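Local coordinates for protein endo-alpha-mannosidase (Bacteroides thetaiotaomicron, PDB 4ACY) that hydrolyses internal alpha-mannosidic linkages as a family 99 glycoside hydrolase, an endo-acting enzyme that probably processes mannose-containing glycans, at residues A[263-277]-A[311-323]. Numbering follows the deposited sequence.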
loop_
_atom_site.group_PDB
_atom_site.type_symbol
_atom_site.label_atom_id
_atom_site.label_comp_id
_atom_site.label_asym_id
_atom_site.label_seq_id
_atom_site.Cartn_x
_atom_site.Cartn_y
_atom_site.Cartn_z
ATOM N N TRP A 263 15.512 10.452 -3.539
ATOM C CA TRP A 263 14.232 10.820 -4.145
ATOM C C TRP A 263 14.277 11.997 -5.131
ATOM O O TRP A 263 13.649 11.936 -6.186
ATOM C CB TRP A 263 13.156 11.003 -3.078
ATOM C CG TRP A 263 12.742 9.687 -2.448
ATOM C CD1 TRP A 263 13.092 8.436 -2.856
ATOM C CD2 TRP A 263 11.858 9.513 -1.334
ATOM N NE1 TRP A 263 12.502 7.487 -2.051
ATOM C CE2 TRP A 263 11.729 8.121 -1.113
ATOM C CE3 TRP A 263 11.162 10.397 -0.503
ATOM C CZ2 TRP A 263 10.928 7.586 -0.079
ATOM C CZ3 TRP A 263 10.371 9.866 0.537
ATOM C CH2 TRP A 263 10.254 8.474 0.721
ATOM N N LYS A 264 15.013 13.057 -4.808
ATOM C CA LYS A 264 15.189 14.157 -5.775
ATOM C C LYS A 264 15.765 13.677 -7.117
ATOM O O LYS A 264 15.250 14.017 -8.190
ATOM C CB LYS A 264 16.037 15.288 -5.182
ATOM C CG LYS A 264 15.284 16.118 -4.169
ATOM C CD LYS A 264 16.103 17.334 -3.730
ATOM C CE LYS A 264 15.311 18.187 -2.752
ATOM N NZ LYS A 264 16.032 19.438 -2.386
ATOM N N SER A 265 16.815 12.867 -7.049
ATOM C CA SER A 265 17.446 12.300 -8.248
ATOM C C SER A 265 16.496 11.374 -9.034
ATOM O O SER A 265 16.473 11.380 -10.261
ATOM C CB SER A 265 18.755 11.604 -7.857
ATOM O OG SER A 265 19.321 10.894 -8.945
HETATM N N MSE A 266 15.698 10.583 -8.326
HETATM C CA MSE A 266 14.761 9.688 -8.994
HETATM C C MSE A 266 13.657 10.469 -9.702
HETATM O O MSE A 266 13.253 10.117 -10.822
HETATM C CB MSE A 266 14.206 8.658 -8.007
HETATM C CG MSE A 266 15.256 7.626 -7.625
HETATM SE SE MSE A 266 14.844 6.656 -5.988
HETATM C CE MSE A 266 13.319 5.664 -6.648
ATOM N N GLN A 267 13.193 11.538 -9.060
ATOM C CA GLN A 267 12.213 12.441 -9.674
ATOM C C GLN A 267 12.790 13.074 -10.934
ATOM O O GLN A 267 12.097 13.210 -11.943
ATOM C CB GLN A 267 11.787 13.540 -8.691
ATOM C CG GLN A 267 10.954 14.700 -9.309
ATOM C CD GLN A 267 9.612 14.258 -9.907
ATOM O OE1 GLN A 267 9.176 13.117 -9.748
ATOM N NE2 GLN A 267 8.957 15.177 -10.616
ATOM N N GLN A 268 14.058 13.470 -10.860
ATOM C CA GLN A 268 14.753 14.037 -12.018
ATOM C C GLN A 268 14.787 13.039 -13.176
ATOM O O GLN A 268 14.540 13.419 -14.317
ATOM C CB GLN A 268 16.178 14.482 -11.654
ATOM C CG GLN A 268 16.291 15.787 -10.862
ATOM C CD GLN A 268 17.725 16.060 -10.370
ATOM O OE1 GLN A 268 18.713 15.737 -11.054
ATOM N NE2 GLN A 268 17.844 16.660 -9.184
ATOM N N TRP A 269 15.078 11.771 -12.875
ATOM C CA TRP A 269 15.070 10.701 -13.876
ATOM C C TRP A 269 13.672 10.524 -14.469
ATOM O O TRP A 269 13.513 10.388 -15.688
ATOM C CB TRP A 269 15.546 9.369 -13.269
ATOM C CG TRP A 269 15.742 8.292 -14.310
ATOM C CD1 TRP A 269 16.904 7.994 -14.972
ATOM C CD2 TRP A 269 14.751 7.389 -14.825
ATOM N NE1 TRP A 269 16.700 6.967 -15.854
ATOM C CE2 TRP A 269 15.389 6.577 -15.794
ATOM C CE3 TRP A 269 13.386 7.194 -14.572
ATOM C CZ2 TRP A 269 14.714 5.575 -16.500
ATOM C CZ3 TRP A 269 12.715 6.200 -15.276
ATOM C CH2 TRP A 269 13.379 5.403 -16.227
ATOM N N ALA A 270 12.660 10.523 -13.596
ATOM C CA ALA A 270 11.280 10.349 -14.023
ATOM C C ALA A 270 10.884 11.425 -15.031
ATOM O O ALA A 270 10.327 11.116 -16.082
ATOM C CB ALA A 270 10.331 10.374 -12.819
ATOM N N LYS A 271 11.151 12.680 -14.678
ATOM C CA LYS A 271 10.834 13.830 -15.529
ATOM C C LYS A 271 11.555 13.688 -16.874
ATOM O O LYS A 271 10.941 13.825 -17.940
ATOM C CB LYS A 271 11.219 15.129 -14.803
ATOM C CG LYS A 271 10.786 16.438 -15.465
ATOM C CD LYS A 271 11.243 17.629 -14.604
ATOM C CE LYS A 271 11.355 18.930 -15.411
ATOM N NZ LYS A 271 10.181 19.821 -15.170
ATOM N N ALA A 272 12.846 13.369 -16.823
ATOM C CA ALA A 272 13.642 13.228 -18.042
ATOM C C ALA A 272 13.193 12.059 -18.925
ATOM O O ALA A 272 13.412 12.082 -20.134
ATOM C CB ALA A 272 15.142 13.120 -17.704
ATOM N N HIS A 273 12.557 11.048 -18.326
ATOM C CA HIS A 273 12.147 9.850 -19.061
ATOM C C HIS A 273 10.636 9.688 -19.243
ATOM O O HIS A 273 10.159 8.603 -19.608
ATOM C CB HIS A 273 12.770 8.610 -18.417
ATOM C CG HIS A 273 14.250 8.542 -18.597
ATOM N ND1 HIS A 273 14.842 7.814 -19.608
ATOM C CD2 HIS A 273 15.255 9.163 -17.939
ATOM C CE1 HIS A 273 16.152 7.962 -19.541
ATOM N NE2 HIS A 273 16.430 8.777 -18.540
ATOM N N ASN A 274 9.903 10.778 -19.019
ATOM C CA ASN A 274 8.436 10.801 -19.127
ATOM C C ASN A 274 7.738 9.703 -18.305
ATOM O O ASN A 274 6.809 9.032 -18.787
ATOM C CB ASN A 274 7.988 10.745 -20.602
ATOM C CG ASN A 274 6.590 11.315 -20.812
ATOM O OD1 ASN A 274 6.166 12.238 -20.112
ATOM N ND2 ASN A 274 5.869 10.765 -21.784
ATOM N N LYS A 275 8.208 9.513 -17.075
ATOM C CA LYS A 275 7.633 8.505 -16.170
ATOM C C LYS A 275 7.123 9.175 -14.897
ATOM O O LYS A 275 7.566 10.270 -14.548
ATOM C CB LYS A 275 8.674 7.427 -15.809
ATOM C CG LYS A 275 9.240 6.629 -16.992
ATOM C CD LYS A 275 8.151 5.881 -17.777
ATOM C CE LYS A 275 8.746 5.085 -18.926
ATOM N NZ LYS A 275 7.721 4.531 -19.870
ATOM N N LEU A 276 6.199 8.511 -14.197
ATOM C CA LEU A 276 5.684 9.013 -12.936
ATOM C C LEU A 276 6.417 8.374 -11.780
ATOM O O LEU A 276 6.393 7.152 -11.632
ATOM C CB LEU A 276 4.197 8.702 -12.792
ATOM C CG LEU A 276 3.207 9.452 -13.684
ATOM C CD1 LEU A 276 1.824 8.924 -13.361
ATOM C CD2 LEU A 276 3.273 10.955 -13.422
ATOM N N PHE A 277 7.070 9.203 -10.975
ATOM C CA PHE A 277 7.688 8.754 -9.726
ATOM C C PHE A 277 6.685 8.903 -8.591
ATOM O O PHE A 277 6.172 10.007 -8.336
ATOM C CB PHE A 277 8.942 9.589 -9.455
ATOM C CG PHE A 277 9.543 9.413 -8.079
ATOM C CD1 PHE A 277 9.655 8.151 -7.472
ATOM C CD2 PHE A 277 10.038 10.526 -7.402
ATOM C CE1 PHE A 277 10.244 8.028 -6.215
ATOM C CE2 PHE A 277 10.628 10.412 -6.162
ATOM C CZ PHE A 277 10.739 9.157 -5.564
ATOM N N TYR A 311 7.920 12.199 5.002
ATOM C CA TYR A 311 6.904 12.878 4.194
ATOM C C TYR A 311 7.481 14.165 3.601
ATOM O O TYR A 311 7.277 14.451 2.424
ATOM C CB TYR A 311 5.641 13.150 5.018
ATOM C CG TYR A 311 4.331 12.939 4.277
ATOM C CD1 TYR A 311 4.082 13.574 3.054
ATOM C CD2 TYR A 311 3.325 12.129 4.818
ATOM C CE1 TYR A 311 2.863 13.402 2.382
ATOM C CE2 TYR A 311 2.098 11.943 4.151
ATOM C CZ TYR A 311 1.888 12.582 2.927
ATOM O OH TYR A 311 0.708 12.432 2.232
ATOM N N LYS A 312 8.236 14.910 4.409
ATOM C CA LYS A 312 8.894 16.124 3.923
ATOM C C LYS A 312 9.822 15.817 2.749
ATOM O O LYS A 312 9.814 16.536 1.749
ATOM C CB LYS A 312 9.649 16.844 5.051
ATOM C CG LYS A 312 10.335 18.168 4.626
ATOM C CD LYS A 312 9.338 19.182 4.037
ATOM C CE LYS A 312 9.855 20.617 4.148
ATOM N NZ LYS A 312 9.009 21.542 3.331
ATOM N N ALA A 313 10.601 14.743 2.858
ATOM C CA ALA A 313 11.471 14.305 1.753
ATOM C C ALA A 313 10.674 13.991 0.475
ATOM O O ALA A 313 11.100 14.334 -0.627
ATOM C CB ALA A 313 12.300 13.101 2.167
ATOM N N ALA A 314 9.530 13.331 0.630
ATOM C CA ALA A 314 8.675 13.005 -0.517
ATOM C C ALA A 314 8.152 14.274 -1.194
ATOM O O ALA A 314 8.188 14.384 -2.414
ATOM C CB ALA A 314 7.533 12.096 -0.115
ATOM N N ILE A 315 7.708 15.243 -0.401
ATOM C CA ILE A 315 7.203 16.505 -0.954
ATOM C C ILE A 315 8.335 17.266 -1.647
ATOM O O ILE A 315 8.173 17.737 -2.777
ATOM C CB ILE A 315 6.532 17.369 0.133
ATOM C CG1 ILE A 315 5.237 16.698 0.624
ATOM C CG2 ILE A 315 6.238 18.792 -0.389
ATOM C CD1 ILE A 315 4.710 17.290 1.911
ATOM N N GLU A 316 9.481 17.354 -0.972
ATOM C CA GLU A 316 10.640 18.090 -1.494
ATOM C C GLU A 316 11.254 17.481 -2.756
ATOM O O GLU A 316 11.967 18.166 -3.493
ATOM C CB GLU A 316 11.712 18.253 -0.408
ATOM C CG GLU A 316 11.397 19.334 0.600
ATOM C CD GLU A 316 12.500 19.537 1.629
ATOM O OE1 GLU A 316 13.506 18.786 1.613
ATOM O OE2 GLU A 316 12.359 20.461 2.464
ATOM N N SER A 317 10.988 16.201 -3.007
ATOM C CA SER A 317 11.494 15.547 -4.214
ATOM C C SER A 317 10.901 16.160 -5.478
ATOM O O SER A 317 11.492 16.053 -6.553
ATOM C CB SER A 317 11.186 14.049 -4.188
ATOM O OG SER A 317 9.810 13.812 -4.450
ATOM N N GLY A 318 9.720 16.772 -5.342
ATOM C CA GLY A 318 8.982 17.315 -6.487
ATOM C C GLY A 318 8.029 16.322 -7.155
ATOM O O GLY A 318 7.418 16.638 -8.179
ATOM N N ALA A 319 7.894 15.124 -6.579
ATOM C CA ALA A 319 6.954 14.118 -7.086
ATOM C C ALA A 319 5.543 14.689 -7.123
ATOM O O ALA A 319 5.185 15.526 -6.283
ATOM C CB ALA A 319 6.985 12.875 -6.221
ATOM N N SER A 320 4.766 14.244 -8.102
ATOM C CA SER A 320 3.379 14.707 -8.307
ATOM C C SER A 320 2.355 13.869 -7.540
ATOM O O SER A 320 1.200 14.283 -7.375
ATOM C CB SER A 320 3.024 14.689 -9.802
ATOM O OG SER A 320 3.816 15.615 -10.535
ATOM N N TYR A 321 2.771 12.675 -7.116
ATOM C CA TYR A 321 1.892 11.752 -6.388
ATOM C C TYR A 321 2.689 11.219 -5.233
ATOM O O TYR A 321 3.890 11.004 -5.370
ATOM C CB TYR A 321 1.509 10.546 -7.261
ATOM C CG TYR A 321 0.652 10.870 -8.452
ATOM C CD1 TYR A 321 1.223 11.362 -9.623
ATOM C CD2 TYR A 321 -0.725 10.657 -8.416
ATOM C CE1 TYR A 321 0.444 11.659 -10.731
ATOM C CE2 TYR A 321 -1.523 10.959 -9.521
ATOM C CZ TYR A 321 -0.925 11.451 -10.666
ATOM O OH TYR A 321 -1.704 11.752 -11.750
ATOM N N ILE A 322 2.031 11.006 -4.105
ATOM C CA ILE A 322 2.682 10.392 -2.947
ATOM C C ILE A 322 1.843 9.223 -2.493
ATOM O O ILE A 322 0.615 9.319 -2.426
ATOM C CB ILE A 322 2.937 11.429 -1.813
ATOM C CG1 ILE A 322 3.994 12.444 -2.274
ATOM C CG2 ILE A 322 3.390 10.725 -0.491
ATOM C CD1 ILE A 322 4.247 13.572 -1.264
ATOM N N SER A 323 2.504 8.105 -2.196
ATOM C CA SER A 323 1.820 6.957 -1.647
ATOM C C SER A 323 2.222 6.762 -0.195
ATOM O O SER A 323 3.335 7.109 0.219
ATOM C CB SER A 323 2.068 5.689 -2.483
ATOM O OG SER A 323 3.463 5.387 -2.589
HETATM O O HOH W 1 5.124 12.087 -9.837
#
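The indole of Trp263 meets helix 311-316 with its edge: the backbone of Ala313 and Ala314 lies near the ring plane, Ala314 N 3.5 Å from CE3, and the Ala314 methyl packs against CZ3. On the Phe277 ring, CB of Met266, a selenomethionine, sits over the centre of one face, while Trp263 CG and Gln267 OE1 lie at the edge; Ala319 CB approaches CD2 obliquely. Water 1 lies at the edge of the Tyr321 ring, and Leu276 CD1 and CD2 each lie 4.0 Å from Tyr321 CE1. These groups join two successive helix-strand units of the closed, eight-stranded parallel (beta/alpha)8 barrel of this glycoside hydrolase, where strands 276-281 and 322-324 are neighbours. The axes of helix segments 263-272 and 311-316 come within 9.6 Å, at 30° to each other. The indole NH is bonded to Ala257 O, and Tyr321 OH to Thr184, so both rings are also held from outside. Gln267 has CG anti to the backbone N (chi1 169°) and bends at chi2, laying its chain along the turn 317-319: CG touches Ser317 O at 3.1 Å and OE1 faces Ala319 CA. Its NE2 comes near Gly318 O, but the angle is too poor for a hydrogen bond. Cutting this side chain back to an alanine would remove CG and the amide, and would probably open a gap beside the Gly318-Ala319 backbone and thin the cover over Ser317 O. Lys264 lies extended, its CE 3.4 Å from Glu316 O. Ser317 OG grips the turn twice, donating to Ala314 O and accepting from Ala319 N in an ST turn. Farther along the chain, water 1 bridges the segments, donating to Phe277 O and accepting from Ser320 N, each at 2.8 Å.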